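Local coordinates for effector protein Lem4 (lpg1101) (Legionella pneumophila subsp. pneumophila, PDB 6CGK), which acts as a membrane-associated protein tyrosine phosphatase through its haloacid dehalogenase-type domain, the part of this translocated effector modelled here, at residues K58-Y61 with D62-N66. The protein carries 1 engineered substitution. Numbering follows the deposited sequence. Where two conformers were deposited one is given.
Sequences KNEY and DASDN
Lys58 and Asp62, one helical turn apart, form an i to i+4 salt bridge, with Lys58 NZ 2.6 Å from Asp62 OD2 and meeting that oxygen on its syn lone pair. The lysine chain runs extended until a bend at its last torsion (chi4 -57°), which turns the ammonium onto the carboxylate. A water bridges the same pair: it donates to Asp62 OD1 at 2.6 Å and accepts a weak bond from Lys58 NZ, so both carboxylate oxygens are engaged. Asp62 OD1 also lies at the edge of the Tyr61 ring, near its plane and 3.4 Å from Tyr61 CD2, with the carboxylate and ring planes 55° apart.

In the backbone, two i to i+4 bonds run from Asp62 N to Lys58 O (2.8 Å) and from Ala63 N to Asn59 O (3.0 Å). Ser64 N then reaches back three residues to Tyr61 O. Ser64 also gives its hydroxyl to the helix, OG donating to Glu60 O at 2.7 Å.

This is the C-terminal part of the short helix 58-62, at the surface. Tyr61 is buried, its OH hydrogen-bonded to Glu108 OE2 and Ile70 N and its ring against Phe107 and Leu104 of helix 98-107, while Glu60 and Ser64 touch Leu41 of helix 40-46.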
loop_
_atom_site.group_PDB
_atom_site.type_symbol
_atom_site.label_atom_id
_atom_site.label_comp_id
_atom_site.label_asym_id
_atom_site.label_seq_id
_atom_site.Cartn_x
_atom_site.Cartn_y
_atom_site.Cartn_z
ATOM N N LYS A 58 -4.186 -0.904 20.212
ATOM C CA LYS A 58 -5.231 -1.613 19.485
ATOM C C LYS A 58 -6.614 -1.292 20.034
ATOM O O LYS A 58 -7.572 -1.141 19.264
ATOM C CB LYS A 58 -5.005 -3.120 19.525
ATOM C CG LYS A 58 -5.970 -3.852 18.576
ATOM C CD LYS A 58 -5.697 -5.365 18.506
ATOM C CE LYS A 58 -6.741 -6.105 17.664
ATOM N NZ LYS A 58 -8.146 -5.942 18.087
ATOM N N ASN A 59 -6.749 -1.200 21.361
ATOM C CA ASN A 59 -8.059 -0.929 21.947
ATOM C C ASN A 59 -8.572 0.439 21.515
ATOM O O ASN A 59 -9.737 0.583 21.125
ATOM C CB ASN A 59 -7.984 -1.016 23.468
ATOM C CG ASN A 59 -9.293 -0.615 24.146
ATOM O OD1 ASN A 59 -10.381 -0.783 23.586
ATOM N ND2 ASN A 59 -9.187 -0.099 25.356
ATOM N N GLU A 60 -7.704 1.456 21.537
ATOM C CA GLU A 60 -8.141 2.769 21.056
ATOM C C GLU A 60 -8.502 2.725 19.569
ATOM O O GLU A 60 -9.509 3.313 19.150
ATOM C CB GLU A 60 -7.066 3.819 21.322
ATOM C CG GLU A 60 -7.437 5.211 20.742
ATOM C CD GLU A 60 -6.412 6.280 21.057
ATOM O OE1 GLU A 60 -5.483 5.990 21.831
ATOM O OE2 GLU A 60 -6.516 7.414 20.506
ATOM N N TYR A 61 -7.718 1.993 18.756
ATOM C CA TYR A 61 -8.088 1.814 17.356
ATOM C C TYR A 61 -9.465 1.166 17.229
ATOM O O TYR A 61 -10.334 1.653 16.498
ATOM C CB TYR A 61 -7.032 0.959 16.681
ATOM C CG TYR A 61 -7.323 0.521 15.271
ATOM C CD1 TYR A 61 -7.109 1.359 14.198
ATOM C CD2 TYR A 61 -7.787 -0.781 15.022
ATOM C CE1 TYR A 61 -7.321 0.920 12.872
ATOM C CE2 TYR A 61 -7.998 -1.213 13.711
ATOM C CZ TYR A 61 -7.788 -0.361 12.654
ATOM O OH TYR A 61 -8.000 -0.863 11.365
ATOM N N ASP A 62 -9.680 0.056 17.931
ATOM C CA ASP A 62 -10.950 -0.643 17.775
ATOM C C ASP A 62 -12.142 0.221 18.182
ATOM O O ASP A 62 -13.232 0.058 17.619
ATOM C CB ASP A 62 -10.923 -1.932 18.574
ATOM C CG ASP A 62 -10.045 -2.987 17.927
ATOM O OD1 ASP A 62 -9.791 -2.903 16.691
ATOM O OD2 ASP A 62 -9.592 -3.871 18.660
ATOM N N ALA A 63 -11.962 1.142 19.145
ATOM C CA ALA A 63 -13.024 2.042 19.598
ATOM C C ALA A 63 -13.163 3.278 18.715
ATOM O O ALA A 63 -14.036 4.115 18.985
ATOM C CB ALA A 63 -12.779 2.486 21.042
ATOM N N SER A 64 -12.346 3.392 17.668
ATOM C CA SER A 64 -12.310 4.570 16.823
ATOM C C SER A 64 -13.465 4.578 15.817
ATOM O O SER A 64 -14.115 3.560 15.561
ATOM C CB SER A 64 -10.959 4.624 16.113
ATOM O OG SER A 64 -9.941 4.902 17.068
ATOM N N ASP A 65 -13.705 5.757 15.238
ATOM C CA ASP A 65 -14.613 5.889 14.104
ATOM C C ASP A 65 -14.250 4.860 13.039
ATOM O O ASP A 65 -13.076 4.667 12.733
ATOM C CB ASP A 65 -14.503 7.315 13.548
ATOM C CG ASP A 65 -15.566 7.644 12.512
ATOM O OD1 ASP A 65 -15.775 6.846 11.569
ATOM O OD2 ASP A 65 -16.181 8.728 12.637
ATOM N N ASN A 66 -15.252 4.167 12.496
ATOM C CA ASN A 66 -14.917 3.108 11.553
ATOM C C ASN A 66 -14.212 3.643 10.307
ATOM O O ASN A 66 -13.558 2.869 9.614
ATOM C CB ASN A 66 -16.163 2.317 11.164
ATOM C CG ASN A 66 -16.666 1.428 12.305
ATOM O OD1 ASN A 66 -15.878 0.778 13.002
ATOM N ND2 ASN A 66 -17.979 1.409 12.505
HETATM O O HOH W 1 -8.831 -4.777 15.141
#